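Long-range contact in CurD (Moorea producens 3L, PDB 5KP7), which probably acts as a hydroxymethylglutaryl-CoA synthase of the thiolase-like superfamily and binds 4'-phosphopantetheine: residues Ser34-Lys46 against Lys64-Tyr78. The protein carries 3 engineered substitutions. Residues are numbered along the deposited sequence; the frame is centred on the assembly and turned at random.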
# COMPACT_ATOMS: atom_id res chain seq x y z
N SER A 34 -7.11 -13.67 2.11
CA SER A 34 -5.89 -14.46 1.95
C SER A 34 -4.83 -13.60 1.26
O SER A 34 -5.16 -12.67 0.52
CB SER A 34 -6.22 -15.74 1.20
OG SER A 34 -5.05 -16.48 0.93
N VAL A 35 -3.57 -13.89 1.57
CA VAL A 35 -2.43 -13.05 1.14
C VAL A 35 -1.42 -13.90 0.39
O VAL A 35 -1.20 -15.06 0.77
CB VAL A 35 -1.73 -12.47 2.40
CG1 VAL A 35 -0.40 -11.80 2.05
CG2 VAL A 35 -2.67 -11.54 3.14
N TYR A 36 -0.77 -13.34 -0.64
CA TYR A 36 0.44 -13.91 -1.20
C TYR A 36 1.50 -12.83 -1.19
O TYR A 36 1.35 -11.83 -1.89
CB TYR A 36 0.23 -14.46 -2.60
CG TYR A 36 1.48 -15.02 -3.24
CD1 TYR A 36 2.18 -16.08 -2.66
CD2 TYR A 36 1.99 -14.48 -4.41
CE1 TYR A 36 3.33 -16.59 -3.25
CE2 TYR A 36 3.15 -15.00 -4.99
CZ TYR A 36 3.82 -16.05 -4.40
OH TYR A 36 4.96 -16.62 -4.96
N GLY A 37 2.54 -13.05 -0.38
CA GLY A 37 3.62 -12.07 -0.21
C GLY A 37 4.89 -12.39 -0.97
O GLY A 37 5.98 -11.95 -0.58
N GLY A 38 4.74 -13.17 -2.03
CA GLY A 38 5.82 -13.51 -2.95
C GLY A 38 6.59 -14.73 -2.53
O GLY A 38 6.35 -15.31 -1.46
N ALA A 39 7.51 -15.15 -3.41
CA ALA A 39 8.34 -16.32 -3.16
C ALA A 39 9.75 -15.96 -2.67
O ALA A 39 10.50 -16.84 -2.18
CB ALA A 39 8.42 -17.15 -4.43
N ALA A 40 10.12 -14.70 -2.83
CA ALA A 40 11.46 -14.24 -2.53
C ALA A 40 11.39 -12.82 -2.03
O ALA A 40 10.45 -12.07 -2.35
CB ALA A 40 12.32 -14.31 -3.78
N GLN A 41 12.38 -12.44 -1.23
CA GLN A 41 12.46 -11.09 -0.70
C GLN A 41 13.91 -10.63 -0.61
O GLN A 41 14.81 -11.45 -0.56
CB GLN A 41 11.77 -11.03 0.66
CG GLN A 41 12.31 -11.96 1.74
CD GLN A 41 13.52 -11.43 2.51
OE1 GLN A 41 13.88 -10.25 2.38
NE2 GLN A 41 14.14 -12.27 3.31
N LEU A 42 14.10 -9.32 -0.60
CA LEU A 42 15.40 -8.68 -0.40
C LEU A 42 15.37 -7.90 0.90
O LEU A 42 14.50 -7.03 1.11
CB LEU A 42 15.72 -7.69 -1.50
CG LEU A 42 17.06 -6.97 -1.39
CD1 LEU A 42 18.20 -7.96 -1.57
CD2 LEU A 42 17.12 -5.85 -2.42
N GLU A 43 16.37 -8.15 1.73
CA GLU A 43 16.56 -7.43 3.00
C GLU A 43 17.16 -6.08 2.68
O GLU A 43 18.18 -6.01 2.02
CB GLU A 43 17.42 -8.26 3.94
CG GLU A 43 16.66 -9.48 4.47
CD GLU A 43 17.53 -10.59 5.04
OE1 GLU A 43 18.65 -10.32 5.52
OE2 GLU A 43 17.07 -11.76 5.04
N LEU A 44 16.50 -5.00 3.09
CA LEU A 44 16.93 -3.67 2.65
C LEU A 44 18.30 -3.25 3.21
O LEU A 44 18.98 -2.48 2.56
CB LEU A 44 15.86 -2.62 2.91
CG LEU A 44 14.64 -2.87 2.01
CD1 LEU A 44 13.54 -1.92 2.45
CD2 LEU A 44 14.94 -2.72 0.52
N ARG A 45 18.71 -3.81 4.35
CA ARG A 45 20.10 -3.64 4.85
C ARG A 45 21.15 -4.04 3.81
O ARG A 45 22.20 -3.42 3.70
CB ARG A 45 20.33 -4.45 6.13
CG ARG A 45 19.50 -3.99 7.33
CD ARG A 45 20.13 -4.41 8.64
NE ARG A 45 19.51 -3.85 9.85
CZ ARG A 45 19.81 -4.25 11.10
NH1 ARG A 45 20.69 -5.22 11.31
NH2 ARG A 45 19.21 -3.69 12.15
N LYS A 46 20.87 -5.08 3.04
CA LYS A 46 21.76 -5.48 1.94
C LYS A 46 21.84 -4.43 0.83
O LYS A 46 22.93 -4.19 0.30
CB LYS A 46 21.34 -6.84 1.35
CG LYS A 46 21.43 -7.97 2.35
CD LYS A 46 21.14 -9.31 1.71
CE LYS A 46 20.76 -10.32 2.77
NZ LYS A 46 20.62 -11.67 2.20
N LYS A 64 12.06 -2.86 6.20
CA LYS A 64 12.84 -4.04 6.57
C LYS A 64 13.17 -4.89 5.33
O LYS A 64 14.34 -5.13 5.02
CB LYS A 64 12.13 -4.90 7.64
CG LYS A 64 11.97 -4.27 9.03
CD LYS A 64 11.25 -5.19 10.05
CE LYS A 64 11.66 -4.91 11.50
NZ LYS A 64 11.40 -6.03 12.48
N GLU A 65 12.11 -5.36 4.66
CA GLU A 65 12.26 -6.23 3.49
C GLU A 65 11.27 -5.84 2.43
O GLU A 65 10.20 -5.31 2.74
CB GLU A 65 11.99 -7.68 3.87
CG GLU A 65 12.93 -8.27 4.91
CD GLU A 65 12.31 -9.41 5.68
OE1 GLU A 65 11.14 -9.75 5.39
OE2 GLU A 65 12.99 -9.97 6.57
N LYS A 66 11.61 -6.12 1.17
CA LYS A 66 10.62 -6.04 0.11
C LYS A 66 10.50 -7.39 -0.61
O LYS A 66 11.50 -8.07 -0.86
CB LYS A 66 10.90 -4.91 -0.87
CG LYS A 66 12.18 -5.03 -1.68
CD LYS A 66 12.13 -4.05 -2.84
CE LYS A 66 13.40 -4.08 -3.67
NZ LYS A 66 13.13 -3.38 -4.96
N ALA A 67 9.27 -7.75 -0.93
CA ALA A 67 9.05 -8.92 -1.80
C ALA A 67 9.47 -8.59 -3.20
O ALA A 67 9.32 -7.46 -3.64
CB ALA A 67 7.59 -9.32 -1.77
N VAL A 68 9.92 -9.61 -3.97
CA VAL A 68 10.38 -9.37 -5.35
C VAL A 68 9.81 -10.48 -6.24
O VAL A 68 10.02 -11.64 -5.94
CB VAL A 68 11.92 -9.39 -5.43
CG1 VAL A 68 12.39 -9.07 -6.83
CG2 VAL A 68 12.50 -8.38 -4.45
N SER A 69 9.07 -10.09 -7.26
CA SER A 69 8.50 -11.07 -8.24
C SER A 69 9.62 -11.67 -9.09
O SER A 69 10.44 -10.91 -9.67
CB SER A 69 7.55 -10.36 -9.15
OG SER A 69 6.89 -11.23 -10.07
N LEU A 70 9.59 -13.00 -9.26
CA LEU A 70 10.48 -13.68 -10.22
C LEU A 70 9.99 -13.47 -11.64
O LEU A 70 8.85 -13.10 -11.86
CB LEU A 70 10.55 -15.17 -9.90
CG LEU A 70 11.40 -15.67 -8.73
CD1 LEU A 70 12.87 -15.61 -9.12
CD2 LEU A 70 11.19 -14.89 -7.46
N PRO A 71 10.86 -13.72 -12.65
CA PRO A 71 10.41 -13.57 -14.06
C PRO A 71 9.26 -14.50 -14.46
O PRO A 71 8.43 -14.15 -15.30
CB PRO A 71 11.69 -13.79 -14.88
CG PRO A 71 12.77 -13.42 -13.93
CD PRO A 71 12.33 -13.89 -12.56
N TYR A 72 9.15 -15.62 -13.74
CA TYR A 72 8.08 -16.57 -13.95
C TYR A 72 6.91 -16.33 -13.00
O TYR A 72 6.17 -17.27 -12.66
CB TYR A 72 8.63 -18.01 -13.90
CG TYR A 72 9.51 -18.32 -12.71
CD1 TYR A 72 8.95 -18.52 -11.43
CD2 TYR A 72 10.90 -18.35 -12.82
CE1 TYR A 72 9.77 -18.81 -10.34
CE2 TYR A 72 11.71 -18.63 -11.73
CZ TYR A 72 11.14 -18.85 -10.51
OH TYR A 72 11.96 -19.14 -9.44
N GLU A 73 6.73 -15.08 -12.58
CA GLU A 73 5.53 -14.67 -11.87
C GLU A 73 5.07 -13.36 -12.47
O GLU A 73 5.87 -12.60 -13.06
CB GLU A 73 5.81 -14.47 -10.39
CG GLU A 73 6.33 -15.72 -9.68
CD GLU A 73 6.52 -15.44 -8.21
OE1 GLU A 73 7.55 -14.80 -7.86
OE2 GLU A 73 5.62 -15.83 -7.39
N ASP A 74 3.77 -13.12 -12.36
CA ASP A 74 3.19 -11.87 -12.81
C ASP A 74 1.98 -11.54 -11.92
O ASP A 74 1.72 -12.27 -10.95
CB ASP A 74 2.93 -11.95 -14.33
CG ASP A 74 1.74 -12.80 -14.70
OD1 ASP A 74 1.02 -13.26 -13.79
OD2 ASP A 74 1.51 -12.98 -15.93
N PRO A 75 1.25 -10.46 -12.19
CA PRO A 75 0.15 -10.13 -11.30
C PRO A 75 -0.97 -11.16 -11.30
O PRO A 75 -1.65 -11.29 -10.31
CB PRO A 75 -0.32 -8.76 -11.79
CG PRO A 75 0.90 -8.17 -12.39
CD PRO A 75 1.60 -9.32 -13.07
N VAL A 76 -1.15 -11.90 -12.40
CA VAL A 76 -2.12 -12.99 -12.44
C VAL A 76 -1.71 -14.11 -11.49
O VAL A 76 -2.51 -14.59 -10.70
CB VAL A 76 -2.29 -13.55 -13.89
CG1 VAL A 76 -3.17 -14.79 -13.91
CG2 VAL A 76 -2.87 -12.47 -14.81
N SER A 77 -0.47 -14.59 -11.60
CA SER A 77 -0.02 -15.66 -10.75
C SER A 77 -0.03 -15.25 -9.28
O SER A 77 -0.45 -16.04 -8.43
CB SER A 77 1.33 -16.23 -11.22
OG SER A 77 2.43 -15.41 -10.93
N TYR A 78 0.34 -13.99 -8.99
CA TYR A 78 0.26 -13.49 -7.63
C TYR A 78 -1.20 -13.55 -7.15
O TYR A 78 -1.47 -13.98 -6.02
CB TYR A 78 0.81 -12.05 -7.56
CG TYR A 78 2.23 -11.94 -7.10
CD1 TYR A 78 3.28 -12.44 -7.86
CD2 TYR A 78 2.54 -11.34 -5.88
CE1 TYR A 78 4.60 -12.33 -7.41
CE2 TYR A 78 3.85 -11.23 -5.44
CZ TYR A 78 4.87 -11.69 -6.21
OH TYR A 78 6.16 -11.58 -5.70
O HOH W 1 7.97 -13.57 -5.62
O HOH W 2 16.62 -4.71 6.29
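Lys64 O receives Leu44 N at 2.9 Å, just after strand 40-43, and a water shared with Arg45 N also donates to this carbonyl. At Glu65 the side chain lies against the amide of Gln41, carboxylate and amide stacked with their planes 26° apart, and Gln41 OE1 rests 3.4 Å from Glu65 CG. The Gln41 chain bends at chi2 (84°), which lays its amide against the side chain of Glu65; NE2 makes a weak bond to Glu43 OE2, which is held more firmly by Ser385 OG. Lys66 and Leu42 exchange two backbone hydrogen bonds, while Lys66 NZ reaches on to Glu189 O. Strands 65-67 and 40-43 thus form an antiparallel pair, completed by strand 384-385 as a small three-stranded sheet distinct from the central mixed sheets of the thiolase-like fold, and the side chain of Leu44 lies about 8 Å from the bound 4'-phosphopantetheine. Beyond Ala67, whose CB packs against Gly37 O, Val68 N donates to Ala40 O from above the carbonyl plane. Leu70 CD2 then meets Ala40 CB at 3.9 Å. Glu73 is gripped at both oxygens: OE1 accepts from Leu70 N and from a water that also joins Ala39 N, Val68 O and Tyr78 OH, whereas OE2 takes Tyr36 OH on its syn lone pair at 2.6 Å. Tyr36 CG stands anti to its own nitrogen (chi1 178°), which directs the ring edge onto the face of Tyr78 in a T-shaped stack, centroids 4.8 Å apart. A leucine replacing Tyr36 would probably leave Glu73 OE2 without its hydroxyl donor and the Tyr78 face without its aromatic edge.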